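Local coordinates for N-acetylmuramoyl-l-alanine amidase (Bartonella henselae, PDB 3NE8), which probably hydrolyses the bond between N-acetylmuramic acid and the L-alanine of the peptide stem, as a zinc-dependent amidase that remodels the bacterial cell wall during division, at residues V8-H13 with S64-K69; I50-R55 with Q71-D76; D76-I81 with F176-A181; I26-V31 with E113-V118. All coordinates share one frame; numbering follows the deposited sequence.

Contact 1 of 4, residues V8-H13 with S64-K69; sequences VLDPGH and SERVKK. With ZN (zinc ion), chain B.
D10 and R66 cross at about a right angle, the carboxylate plane turned 75° from the guanidinium. R66 comes from helix 63-72 and runs extended from CG to NE along the end of strand 5-11, so that its guanidinium meets three acceptors at its edge, near its plane. The first is D10: R66 NH1 lies 2.8 Å from D10 OD1, a hydrogen-bonded salt bridge on the syn side of the oxygen, somewhat out of the carboxylate plane. D10 leaves the strand toward the helix, and chi1 of 174° sets CG anti to the backbone N, which puts OD1 beside R66 NH1. R66 CD also lies 3.2 Å from D10 OD1. The second acceptor is P11 O, 2.9 Å from the same R66 NH1. The third is H13 O, met by R66 NH2 at 2.9 Å with a nearly straight N-H...O angle of 177°. Both carbonyls are approached from above their planes, not along a lone pair. T54 OG1 also bonds D10 OD1, S80 OG meets D10 OD2, and R55 NE shares P11 O. The same H13 binds the zinc ion through NE2 at 2.2 Å, while D17 OD2 hydrogen-bonds its ND1. One buried arginine thus probably balances the charge of a buried carboxylate and, through two carbonyls, holds the backbone up to and including zinc ligand H13, a plausible outer-shell support of the metal site.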
loop_
_atom_site.group_PDB
_atom_site.type_symbol
_atom_site.label_atom_id
_atom_site.label_comp_id
_atom_site.label_asym_id
_atom_site.label_seq_id
_atom_site.Cartn_x
_atom_site.Cartn_y
_atom_site.Cartn_z
ATOM N N VAL A 8 -8.395 6.830 -15.374
ATOM C CA VAL A 8 -8.232 6.965 -16.808
ATOM C C VAL A 8 -7.607 5.698 -17.346
ATOM O O VAL A 8 -6.586 5.226 -16.821
ATOM C CB VAL A 8 -7.396 8.210 -17.161
ATOM C CG1 VAL A 8 -7.031 8.217 -18.653
ATOM C CG2 VAL A 8 -8.188 9.466 -16.801
ATOM N N LEU A 9 -8.256 5.129 -18.360
ATOM C CA LEU A 9 -7.784 3.942 -19.050
ATOM C C LEU A 9 -7.221 4.340 -20.400
ATOM O O LEU A 9 -7.847 5.101 -21.141
ATOM C CB LEU A 9 -8.917 2.942 -19.262
ATOM C CG LEU A 9 -9.694 2.561 -18.006
ATOM C CD1 LEU A 9 -10.813 1.585 -18.328
ATOM C CD2 LEU A 9 -8.783 1.981 -16.936
ATOM N N ASP A 10 -6.052 3.802 -20.724
ATOM C CA ASP A 10 -5.367 4.105 -21.967
ATOM C C ASP A 10 -5.258 2.857 -22.828
ATOM O O ASP A 10 -4.399 2.003 -22.597
ATOM C CB ASP A 10 -3.960 4.634 -21.665
ATOM C CG ASP A 10 -3.141 4.841 -22.917
ATOM O OD1 ASP A 10 -3.675 5.476 -23.850
ATOM O OD2 ASP A 10 -1.987 4.353 -22.992
ATOM N N PRO A 11 -6.130 2.732 -23.844
ATOM C CA PRO A 11 -5.986 1.597 -24.765
ATOM C C PRO A 11 -4.748 1.798 -25.641
ATOM O O PRO A 11 -4.696 2.729 -26.452
ATOM C CB PRO A 11 -7.271 1.646 -25.613
ATOM C CG PRO A 11 -8.185 2.625 -24.927
ATOM C CD PRO A 11 -7.289 3.577 -24.188
ATOM N N GLY A 12 -3.739 0.952 -25.453
ATOM C CA GLY A 12 -2.494 1.113 -26.187
ATOM C C GLY A 12 -2.686 1.168 -27.693
ATOM O O GLY A 12 -3.579 0.515 -28.251
ATOM N N HIS A 13 -1.828 1.949 -28.350
ATOM C CA HIS A 13 -1.784 2.037 -29.812
ATOM C C HIS A 13 -3.049 2.691 -30.338
ATOM O O HIS A 13 -3.681 3.450 -29.604
ATOM C CB HIS A 13 -1.448 0.670 -30.419
ATOM C CG HIS A 13 -0.300 0.030 -29.715
ATOM N ND1 HIS A 13 1.010 0.402 -29.936
ATOM C CD2 HIS A 13 -0.274 -0.845 -28.682
ATOM C CE1 HIS A 13 1.796 -0.250 -29.095
ATOM N NE2 HIS A 13 1.042 -1.014 -28.323
ATOM N N SER A 64 2.800 11.171 -24.800
ATOM C CA SER A 64 2.660 12.360 -23.974
ATOM C C SER A 64 1.225 12.875 -23.936
ATOM O O SER A 64 0.798 13.479 -22.941
ATOM C CB SER A 64 3.595 13.464 -24.464
ATOM O OG SER A 64 3.244 13.860 -25.781
ATOM N N GLU A 65 0.479 12.677 -25.019
ATOM C CA GLU A 65 -0.907 13.111 -25.048
ATOM C C GLU A 65 -1.767 12.232 -24.137
ATOM O O GLU A 65 -2.714 12.714 -23.521
ATOM C CB GLU A 65 -1.449 13.098 -26.476
ATOM C CG GLU A 65 -2.743 13.860 -26.645
ATOM C CD GLU A 65 -2.550 15.366 -26.572
ATOM O OE1 GLU A 65 -1.392 15.828 -26.653
ATOM O OE2 GLU A 65 -3.557 16.090 -26.436
ATOM N N ARG A 66 -1.439 10.947 -24.052
ATOM C CA ARG A 66 -2.155 10.046 -23.153
ATOM C C ARG A 66 -1.935 10.473 -21.697
ATOM O O ARG A 66 -2.883 10.540 -20.907
ATOM C CB ARG A 66 -1.697 8.609 -23.409
ATOM C CG ARG A 66 -1.973 8.151 -24.846
ATOM C CD ARG A 66 -1.197 6.900 -25.188
ATOM N NE ARG A 66 -1.235 6.588 -26.616
ATOM C CZ ARG A 66 -2.000 5.648 -27.165
ATOM N NH1 ARG A 66 -2.828 4.922 -26.416
ATOM N NH2 ARG A 66 -1.956 5.447 -28.479
ATOM N N VAL A 67 -0.691 10.793 -21.359
ATOM C CA VAL A 67 -0.364 11.269 -20.008
ATOM C C VAL A 67 -1.090 12.580 -19.712
ATOM O O VAL A 67 -1.672 12.756 -18.633
ATOM C CB VAL A 67 1.153 11.432 -19.844
ATOM C CG1 VAL A 67 1.494 12.074 -18.500
ATOM C CG2 VAL A 67 1.848 10.086 -19.966
ATOM N N LYS A 68 -1.083 13.496 -20.669
ATOM C CA LYS A 68 -1.744 14.783 -20.497
ATOM C C LYS A 68 -3.238 14.604 -20.227
ATOM O O LYS A 68 -3.819 15.306 -19.404
ATOM C CB LYS A 68 -1.510 15.646 -21.737
ATOM C CG LYS A 68 -2.215 16.993 -21.740
ATOM C CD LYS A 68 -1.761 17.817 -22.943
ATOM C CE LYS A 68 -2.640 19.038 -23.166
ATOM N NZ LYS A 68 -3.960 18.676 -23.757
ATOM N N LYS A 69 -3.863 13.660 -20.921
ATOM C CA LYS A 69 -5.289 13.415 -20.715
ATOM C C LYS A 69 -5.569 12.935 -19.290
ATOM O O LYS A 69 -6.556 13.343 -18.681
ATOM C CB LYS A 69 -5.827 12.429 -21.757
ATOM C CG LYS A 69 -5.925 13.023 -23.162
ATOM C CD LYS A 69 -6.318 11.960 -24.185
ATOM C CE LYS A 69 -6.452 12.531 -25.596
ATOM N NZ LYS A 69 -7.470 13.614 -25.675
HETATM ZN ZN ZN B . 1.723 -2.276 -26.709
#

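Contact 2 of 4, residues I50-R55 with Q71-D76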
loop_
_atom_site.group_PDB
_atom_site.type_symbol
_atom_site.label_atom_id
_atom_site.label_comp_id
_atom_site.label_asym_id
_atom_site.label_seq_id
_atom_site.Cartn_x
_atom_site.Cartn_y
_atom_site.Cartn_z
ATOM N N ILE A 50 -15.449 7.007 -11.411
ATOM C CA ILE A 50 -15.679 7.753 -12.642
ATOM C C ILE A 50 -14.538 7.438 -13.598
ATOM O O ILE A 50 -13.368 7.537 -13.230
ATOM C CB ILE A 50 -15.743 9.255 -12.370
ATOM C CG1 ILE A 50 -16.902 9.566 -11.418
ATOM C CG2 ILE A 50 -15.914 10.031 -13.667
ATOM C CD1 ILE A 50 -17.059 11.034 -11.139
ATOM N N VAL A 51 -14.886 7.043 -14.816
ATOM C CA VAL A 51 -13.915 6.506 -15.757
ATOM C C VAL A 51 -13.865 7.331 -17.023
ATOM O O VAL A 51 -14.904 7.746 -17.537
ATOM C CB VAL A 51 -14.319 5.085 -16.185
ATOM C CG1 VAL A 51 -13.279 4.481 -17.128
ATOM C CG2 VAL A 51 -14.525 4.205 -14.972
ATOM N N ALA A 52 -12.667 7.555 -17.543
ATOM C CA ALA A 52 -12.505 8.118 -18.875
ATOM C C ALA A 52 -11.457 7.303 -19.613
ATOM O O ALA A 52 -10.577 6.699 -18.994
ATOM C CB ALA A 52 -12.094 9.580 -18.811
ATOM N N LEU A 53 -11.566 7.266 -20.934
ATOM C CA LEU A 53 -10.576 6.635 -21.792
ATOM C C LEU A 53 -9.763 7.707 -22.530
ATOM O O LEU A 53 -10.310 8.753 -22.901
ATOM C CB LEU A 53 -11.266 5.716 -22.808
ATOM C CG LEU A 53 -11.492 4.261 -22.396
ATOM C CD1 LEU A 53 -12.309 4.134 -21.105
ATOM C CD2 LEU A 53 -12.156 3.479 -23.523
ATOM N N THR A 54 -8.474 7.457 -22.750
ATOM C CA THR A 54 -7.676 8.379 -23.557
ATOM C C THR A 54 -8.203 8.461 -24.997
ATOM O O THR A 54 -8.140 9.515 -25.618
ATOM C CB THR A 54 -6.195 7.987 -23.572
ATOM O OG1 THR A 54 -6.090 6.645 -24.038
ATOM C CG2 THR A 54 -5.582 8.115 -22.170
ATOM N N ARG A 55 -8.641 7.323 -25.530
ATOM C CA ARG A 55 -9.334 7.247 -26.814
ATOM C C ARG A 55 -10.472 6.262 -26.660
ATOM O O ARG A 55 -10.338 5.240 -25.974
ATOM C CB ARG A 55 -8.404 6.784 -27.939
ATOM C CG ARG A 55 -7.923 5.334 -27.807
ATOM C CD ARG A 55 -6.948 4.969 -28.913
ATOM N NE ARG A 55 -6.401 3.613 -28.804
ATOM C CZ ARG A 55 -6.880 2.546 -29.440
ATOM N NH1 ARG A 55 -7.955 2.656 -30.215
ATOM N NH2 ARG A 55 -6.284 1.372 -29.313
ATOM N N GLN A 71 -3.815 13.708 -16.626
ATOM C CA GLN A 71 -3.651 14.877 -15.771
ATOM C C GLN A 71 -4.810 15.857 -15.908
ATOM O O GLN A 71 -5.286 16.401 -14.918
ATOM C CB GLN A 71 -2.325 15.568 -16.075
ATOM C CG GLN A 71 -1.118 14.710 -15.748
ATOM C CD GLN A 71 0.168 15.327 -16.223
ATOM O OE1 GLN A 71 0.271 15.769 -17.365
ATOM N NE2 GLN A 71 1.162 15.370 -15.346
ATOM N N GLU A 72 -5.263 16.092 -17.133
ATOM C CA GLU A 72 -6.385 16.993 -17.378
ATOM C C GLU A 72 -7.658 16.516 -16.683
ATOM O O GLU A 72 -8.500 17.325 -16.277
ATOM C CB GLU A 72 -6.623 17.148 -18.883
ATOM C CG GLU A 72 -5.528 17.932 -19.591
ATOM C CD GLU A 72 -5.650 17.894 -21.106
ATOM O OE1 GLU A 72 -5.076 18.786 -21.764
ATOM O OE2 GLU A 72 -6.311 16.976 -21.639
ATOM N N PHE A 73 -7.793 15.198 -16.547
ATOM C CA PHE A 73 -8.963 14.589 -15.913
ATOM C C PHE A 73 -8.843 14.602 -14.385
ATOM O O PHE A 73 -9.767 14.175 -13.689
ATOM C CB PHE A 73 -9.105 13.136 -16.398
ATOM C CG PHE A 73 -10.456 12.515 -16.131
ATOM C CD1 PHE A 73 -11.572 12.952 -16.819
ATOM C CD2 PHE A 73 -10.599 11.461 -15.242
ATOM C CE1 PHE A 73 -12.822 12.377 -16.594
ATOM C CE2 PHE A 73 -11.838 10.876 -15.027
ATOM C CZ PHE A 73 -12.948 11.336 -15.703
ATOM N N ASP A 74 -7.708 15.048 -13.851
ATOM C CA ASP A 74 -7.445 14.927 -12.416
ATOM C C ASP A 74 -7.572 13.471 -11.972
ATOM O O ASP A 74 -8.187 13.161 -10.951
ATOM C CB ASP A 74 -8.367 15.842 -11.601
ATOM C CG ASP A 74 -7.995 17.306 -11.724
ATOM O OD1 ASP A 74 -6.829 17.605 -12.068
ATOM O OD2 ASP A 74 -8.865 18.161 -11.477
ATOM N N ALA A 75 -7.001 12.570 -12.761
ATOM C CA ALA A 75 -7.073 11.144 -12.469
ATOM C C ALA A 75 -6.412 10.802 -11.146
ATOM O O ALA A 75 -5.376 11.364 -10.801
ATOM C CB ALA A 75 -6.413 10.339 -13.580
ATOM N N ASP A 76 -7.020 9.863 -10.423
ATOM C CA ASP A 76 -6.410 9.243 -9.252
ATOM C C ASP A 76 -5.592 8.006 -9.606
ATOM O O ASP A 76 -4.831 7.499 -8.781
ATOM C CB ASP A 76 -7.499 8.857 -8.255
ATOM C CG ASP A 76 -8.278 10.052 -7.757
ATOM O OD1 ASP A 76 -7.639 11.006 -7.255
ATOM O OD2 ASP A 76 -9.526 10.040 -7.862
#
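F73 lays one face of its ring over the methyl of A52. The evidence for a CH-pi contact is direct: A52 CB stands 3.7 Å from the F73 ring centroid and 17° off the ring normal. This is the tight part of the contact, where A52 CB lies 3.6 Å above the F73 ring plane, offset toward its rim. The F73 torsion suits that placement, since chi1 of -164° carries CG anti to the backbone N and sends the ring across to the strand. V8 of the neighbouring strand 5-11 also packs against F73, and R6 makes a cation-pi interaction with it.

The looser side lies at the ring edge. There I50 CG2 approaches F73 CZ at 3.8 Å, near the ring plane, while I50 itself is exposed at the margin of the sheet. An acetate ion, probably from the crystallisation liquor, lies about 4 Å from the F73 side chain. Just after F73 the chain turns away through D74, whose positive phi and bond from D74 N to Q71 O (3.0 Å) belong to a Schellman motif closing the helix. No hydrogen bond or salt bridge links the two segments. The association is therefore apolar and dispersive, a single ring resting on A52 and I50 of the edge strand 49-53, partly beside solvent.

Contact 3 of 4, residues D76-I81 with F176-A181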
loop_
_atom_site.group_PDB
_atom_site.type_symbol
_atom_site.label_atom_id
_atom_site.label_comp_id
_atom_site.label_asym_id
_atom_site.label_seq_id
_atom_site.Cartn_x
_atom_site.Cartn_y
_atom_site.Cartn_z
ATOM N N ASP A 76 -7.020 9.863 -10.423
ATOM C CA ASP A 76 -6.410 9.243 -9.252
ATOM C C ASP A 76 -5.592 8.006 -9.606
ATOM O O ASP A 76 -4.831 7.499 -8.781
ATOM C CB ASP A 76 -7.499 8.857 -8.255
ATOM C CG ASP A 76 -8.278 10.052 -7.757
ATOM O OD1 ASP A 76 -7.639 11.006 -7.255
ATOM O OD2 ASP A 76 -9.526 10.040 -7.862
ATOM N N LEU A 77 -5.756 7.507 -10.825
ATOM C CA LEU A 77 -5.092 6.293 -11.285
ATOM C C LEU A 77 -5.156 6.279 -12.804
ATOM O O LEU A 77 -6.178 6.652 -13.392
ATOM C CB LEU A 77 -5.799 5.053 -10.717
ATOM C CG LEU A 77 -5.268 3.683 -11.152
ATOM C CD1 LEU A 77 -3.812 3.458 -10.738
ATOM C CD2 LEU A 77 -6.152 2.576 -10.599
ATOM N N PHE A 78 -4.072 5.834 -13.427
ATOM C CA PHE A 78 -3.923 5.735 -14.873
ATOM C C PHE A 78 -3.444 4.326 -15.195
ATOM O O PHE A 78 -2.456 3.854 -14.619
ATOM C CB PHE A 78 -2.901 6.771 -15.350
ATOM C CG PHE A 78 -2.592 6.703 -16.821
ATOM C CD1 PHE A 78 -3.494 7.181 -17.761
ATOM C CD2 PHE A 78 -1.395 6.159 -17.270
ATOM C CE1 PHE A 78 -3.202 7.146 -19.126
ATOM C CE2 PHE A 78 -1.104 6.096 -18.626
ATOM C CZ PHE A 78 -2.012 6.602 -19.559
ATOM N N ILE A 79 -4.147 3.649 -16.101
ATOM C CA ILE A 79 -3.813 2.284 -16.492
ATOM C C ILE A 79 -3.675 2.214 -18.007
ATOM O O ILE A 79 -4.647 2.453 -18.731
ATOM C CB ILE A 79 -4.902 1.287 -16.036
ATOM C CG1 ILE A 79 -5.130 1.370 -14.518
ATOM C CG2 ILE A 79 -4.525 -0.122 -16.452
ATOM C CD1 ILE A 79 -6.297 0.530 -14.022
ATOM N N SER A 80 -2.476 1.899 -18.481
ATOM C CA SER A 80 -2.257 1.712 -19.906
ATOM C C SER A 80 -2.341 0.227 -20.212
ATOM O O SER A 80 -1.685 -0.597 -19.557
ATOM C CB SER A 80 -0.896 2.270 -20.315
ATOM O OG SER A 80 -0.748 2.278 -21.732
ATOM N N ILE A 81 -3.152 -0.110 -21.210
ATOM C CA ILE A 81 -3.528 -1.490 -21.507
ATOM C C ILE A 81 -2.876 -1.940 -22.812
ATOM O O ILE A 81 -3.027 -1.273 -23.842
ATOM C CB ILE A 81 -5.062 -1.575 -21.643
ATOM C CG1 ILE A 81 -5.734 -1.209 -20.313
ATOM C CG2 ILE A 81 -5.510 -2.950 -22.143
ATOM C CD1 ILE A 81 -7.154 -0.730 -20.438
ATOM N N PHE A 176 9.060 3.199 -19.211
ATOM C CA PHE A 176 7.932 3.417 -20.122
ATOM C C PHE A 176 7.491 4.884 -20.093
ATOM O O PHE A 176 7.074 5.394 -19.045
ATOM C CB PHE A 176 6.742 2.547 -19.710
ATOM C CG PHE A 176 6.947 1.076 -19.932
ATOM C CD1 PHE A 176 6.684 0.505 -21.163
ATOM C CD2 PHE A 176 7.381 0.259 -18.898
ATOM C CE1 PHE A 176 6.864 -0.859 -21.365
ATOM C CE2 PHE A 176 7.559 -1.099 -19.094
ATOM C CZ PHE A 176 7.300 -1.659 -20.320
ATOM N N GLN A 177 7.563 5.557 -21.238
ATOM C CA GLN A 177 7.199 6.969 -21.290
ATOM C C GLN A 177 5.730 7.232 -20.959
ATOM O O GLN A 177 5.384 8.306 -20.468
ATOM C CB GLN A 177 7.558 7.572 -22.652
ATOM C CG GLN A 177 9.050 7.577 -22.943
ATOM C CD GLN A 177 9.861 8.133 -21.793
ATOM O OE1 GLN A 177 9.887 9.343 -21.560
ATOM N NE2 GLN A 177 10.527 7.249 -21.059
ATOM N N VAL A 178 4.865 6.254 -21.193
ATOM C CA VAL A 178 3.451 6.469 -20.902
ATOM C C VAL A 178 3.177 6.468 -19.393
ATOM O O VAL A 178 2.086 6.859 -18.961
ATOM C CB VAL A 178 2.553 5.450 -21.640
ATOM C CG1 VAL A 178 2.498 4.116 -20.901
ATOM C CG2 VAL A 178 1.151 6.021 -21.838
ATOM N N LEU A 179 4.173 6.062 -18.600
ATOM C CA LEU A 179 4.032 6.003 -17.146
ATOM C C LEU A 179 4.689 7.195 -16.439
ATOM O O LEU A 179 4.898 7.151 -15.226
ATOM C CB LEU A 179 4.603 4.683 -16.606
ATOM C CG LEU A 179 4.000 3.391 -17.168
ATOM C CD1 LEU A 179 4.607 2.163 -16.485
ATOM C CD2 LEU A 179 2.472 3.399 -17.036
ATOM N N LYS A 180 4.987 8.259 -17.185
ATOM C CA LYS A 180 5.760 9.390 -16.669
ATOM C C LYS A 180 4.989 10.459 -15.889
ATOM O O LYS A 180 5.600 11.433 -15.451
ATOM C CB LYS A 180 6.507 10.078 -17.818
ATOM C CG LYS A 180 7.607 9.244 -18.443
ATOM C CD LYS A 180 8.931 9.438 -17.731
ATOM C CE LYS A 180 10.025 8.625 -18.400
ATOM N NZ LYS A 180 11.356 8.859 -17.781
ATOM N N ALA A 181 3.678 10.318 -15.700
ATOM C CA ALA A 181 2.957 11.345 -14.934
ATOM C C ALA A 181 3.577 11.464 -13.534
ATOM O O ALA A 181 3.638 10.475 -12.805
ATOM C CB ALA A 181 1.479 11.003 -14.816
#
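F78 and S80 on strand 77-82 meet V178, which belongs to the loop joining strands 170-174 and 186-190 of the mixed beta sheet in this alpha/beta zinc-amidase domain. Strand 77-82 lies inside that sheet, between strands 5-11 and 186-190, and its alternate residues F78 and S80 point toward the loop. Along the loop, F176 comes first: its ring stacks edge-to-face on Y97, and F176 O accepts a bond from L179 N at 3.0 Å, closing the short 3-10 turn. Q177 follows, its backbone N bonded to N116 OD1 of helix 106-116.

V178 then makes the contact itself, dividing its two methyls between the two strand residues. Its chi1 of 81° puts CG1 in the crowded position between the backbone N and carbonyl carbon, and there V178 CG1 packs 3.8 Å from S80 OG. The other branch, V178 CG2, is anti to the backbone N and reaches F78 CE2 at 3.9 Å, the two side chains crossing at about a right angle. The S80 hydroxyl is not spent on this apolar neighbour: it hydrogen-bonds D10 OD2 and H82 NE2. H82 binds the zinc through ND1, so S80 is a second-shell residue that probably helps orient this ligand.

L179 leans on S186 of the next strand, K180 pairs with D175 by a salt bridge, and A181 touches V67 of helix 63-72. Where the loop backbone comes nearest to the strand, V178 O lies 3.3 Å from F78 CE2, approaching the ring obliquely.

Contact 4 of 4, residues I26-V31 with E113-V118. With ZN (zinc ion), chain B.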
loop_
_atom_site.group_PDB
_atom_site.type_symbol
_atom_site.label_atom_id
_atom_site.label_comp_id
_atom_site.label_asym_id
_atom_site.label_seq_id
_atom_site.Cartn_x
_atom_site.Cartn_y
_atom_site.Cartn_z
ATOM N N ILE A 26 -5.593 -10.741 -35.570
ATOM C CA ILE A 26 -6.070 -9.817 -34.550
ATOM C C ILE A 26 -4.989 -8.784 -34.194
ATOM O O ILE A 26 -3.806 -9.125 -34.066
ATOM C CB ILE A 26 -6.558 -10.577 -33.298
ATOM C CG1 ILE A 26 -7.297 -9.633 -32.345
ATOM C CG2 ILE A 26 -5.393 -11.286 -32.607
ATOM C CD1 ILE A 26 -8.088 -10.368 -31.282
ATOM N N LEU A 27 -5.401 -7.527 -34.029
ATOM C CA LEU A 27 -4.469 -6.433 -33.753
ATOM C C LEU A 27 -4.543 -5.956 -32.314
ATOM O O LEU A 27 -5.632 -5.775 -31.756
ATOM C CB LEU A 27 -4.763 -5.236 -34.660
ATOM C CG LEU A 27 -4.517 -5.414 -36.157
ATOM C CD1 LEU A 27 -4.884 -4.137 -36.899
ATOM C CD2 LEU A 27 -3.062 -5.767 -36.393
ATOM N N GLU A 28 -3.373 -5.710 -31.738
ATOM C CA GLU A 28 -3.282 -5.176 -30.393
ATOM C C GLU A 28 -4.169 -3.945 -30.203
ATOM O O GLU A 28 -4.874 -3.849 -29.199
ATOM C CB GLU A 28 -1.828 -4.849 -30.053
ATOM C CG GLU A 28 -1.649 -4.319 -28.649
ATOM C CD GLU A 28 -0.217 -3.984 -28.332
ATOM O OE1 GLU A 28 0.643 -4.040 -29.239
ATOM O OE2 GLU A 28 0.036 -3.639 -27.159
ATOM N N LYS A 29 -4.170 -3.019 -31.160
ATOM C CA LYS A 29 -4.939 -1.793 -30.969
ATOM C C LYS A 29 -6.426 -2.071 -30.788
ATOM O O LYS A 29 -7.125 -1.301 -30.126
ATOM C CB LYS A 29 -4.723 -0.805 -32.124
ATOM C CG LYS A 29 -5.297 -1.233 -33.469
ATOM C CD LYS A 29 -5.385 -0.050 -34.420
ATOM C CE LYS A 29 -5.879 -0.456 -35.800
ATOM N NZ LYS A 29 -6.091 0.754 -36.656
ATOM N N ASP A 30 -6.915 -3.150 -31.389
ATOM C CA ASP A 30 -8.325 -3.496 -31.237
ATOM C C ASP A 30 -8.603 -4.232 -29.931
ATOM O O ASP A 30 -9.622 -4.003 -29.283
ATOM C CB ASP A 30 -8.818 -4.311 -32.435
ATOM C CG ASP A 30 -8.758 -3.527 -33.749
ATOM O OD1 ASP A 30 -9.000 -2.306 -33.737
ATOM O OD2 ASP A 30 -8.453 -4.144 -34.790
ATOM N N VAL A 31 -7.688 -5.110 -29.541
ATOM C CA VAL A 31 -7.804 -5.825 -28.280
ATOM C C VAL A 31 -7.761 -4.851 -27.103
ATOM O O VAL A 31 -8.527 -4.990 -26.146
ATOM C CB VAL A 31 -6.657 -6.863 -28.123
ATOM C CG1 VAL A 31 -6.615 -7.436 -26.701
ATOM C CG2 VAL A 31 -6.791 -7.970 -29.154
ATOM N N GLU A 113 11.710 -0.166 -24.637
ATOM C CA GLU A 113 12.381 0.456 -25.773
ATOM C C GLU A 113 11.467 0.461 -26.985
ATOM O O GLU A 113 11.304 1.481 -27.658
ATOM C CB GLU A 113 13.674 -0.286 -26.117
ATOM C CG GLU A 113 14.795 -0.104 -25.105
ATOM C CD GLU A 113 15.982 -1.016 -25.375
ATOM O OE1 GLU A 113 17.041 -0.823 -24.739
ATOM O OE2 GLU A 113 15.859 -1.926 -26.223
ATOM N N SER A 114 10.864 -0.689 -27.261
ATOM C CA SER A 114 9.997 -0.827 -28.422
ATOM C C SER A 114 8.699 -0.041 -28.267
ATOM O O SER A 114 8.237 0.607 -29.210
ATOM C CB SER A 114 9.686 -2.302 -28.680
ATOM O OG SER A 114 10.842 -2.990 -29.112
ATOM N N GLU A 115 8.101 -0.103 -27.083
ATOM C CA GLU A 115 6.823 0.554 -26.851
ATOM C C GLU A 115 6.929 2.076 -26.833
ATOM O O GLU A 115 5.965 2.776 -27.156
ATOM C CB GLU A 115 6.171 0.010 -25.579
ATOM C CG GLU A 115 5.673 -1.405 -25.780
ATOM C CD GLU A 115 4.644 -1.440 -26.879
ATOM O OE1 GLU A 115 4.964 -1.828 -28.033
ATOM O OE2 GLU A 115 3.514 -1.008 -26.598
ATOM N N ASN A 116 8.099 2.591 -26.482
ATOM C CA ASN A 116 8.329 4.028 -26.526
ATOM C C ASN A 116 8.500 4.537 -27.950
ATOM O O ASN A 116 8.171 5.687 -28.248
ATOM C CB ASN A 116 9.554 4.407 -25.697
ATOM C CG ASN A 116 9.309 4.294 -24.196
ATOM O OD1 ASN A 116 8.160 4.309 -23.729
ATOM N ND2 ASN A 116 10.390 4.196 -23.435
ATOM N N LYS A 117 8.988 3.685 -28.838
ATOM C CA LYS A 117 9.280 4.090 -30.210
ATOM C C LYS A 117 8.044 4.273 -31.080
ATOM O O LYS A 117 8.130 4.833 -32.168
ATOM C CB LYS A 117 10.231 3.090 -30.865
ATOM C CG LYS A 117 11.635 3.136 -30.290
ATOM C CD LYS A 117 12.507 2.007 -30.810
ATOM C CE LYS A 117 13.849 1.988 -30.094
ATOM N NZ LYS A 117 14.679 0.816 -30.486
ATOM N N VAL A 118 6.890 3.805 -30.613
ATOM C CA VAL A 118 5.688 3.892 -31.449
ATOM C C VAL A 118 5.249 5.322 -31.766
ATOM O O VAL A 118 4.548 5.545 -32.762
ATOM C CB VAL A 118 4.498 3.094 -30.874
ATOM C CG1 VAL A 118 4.857 1.620 -30.770
ATOM C CG2 VAL A 118 4.064 3.665 -29.541
HETATM ZN ZN ZN B . 1.723 -2.276 -26.709
#
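E28 reaches the zinc ion fully extended, with chi1 and chi2 both near 180°, whereas E115 bends at chi2 (-60°) to turn its carboxylate toward the same metal. They are two of the five protein ligands of the zinc site in this zinc exopeptidase-like amidase fold, and the metal alone joins the segments: the buried surface between them is only 33 Å², and E28 OE2 and E115 OE2 remain 4.4 Å apart. E28 is the first residue of helix 28-45, directly after L27 at the N-cap position, and E115 lies on helix 106-116. H13, H82 and D84 supply the other protein ligands.

Each carboxylate binds through one oxygen. E28 OE2 is 2.2 Å from the zinc while E28 OE1 stays at 3.3 Å. E115 OE2 is likewise 2.2 Å from the zinc, with E115 OE1 3.5 Å from it. The noncoordinating E28 OE1 accepts a bond from A20 N, and E28 OE2 also accepts a hydrogen bond from A83 N, so the E28 carboxylate is held by the backbone as well as by the metal. The cation probably offsets the repulsion between the two acids. E115 of helix 106-116 occupying a zinc position is consistent with an autoinhibited state, in which a regulatory helix blocks the metal. The two ligands lie nearly opposite each other: the angle E28 OE2-zinc-E115 OE2 is about 170°.

How the contacts relate
Contacts 1, 3 and 4 are buried, whereas contact 2 lies at the surface by the outermost strand 49-53. Contacts 1 and 2 set helix 63-72 and the residues just after it against adjacent parallel strands, 5-11 and 49-53, but the first is charged and the second wholly apolar. Contact 3 continues along the same helix-bearing face to strand 77-82. Strands 49-53 and 77-82, joined through the helix, make a beta-alpha-beta crossover with strand 5-11 between them. Contacts 1 and 4 are polar and meet at the zinc ion, whereas contact 3 is mainly apolar apart from S80. A bond from R55 NH2 to K29 O joins the segments of contacts 2 and 4.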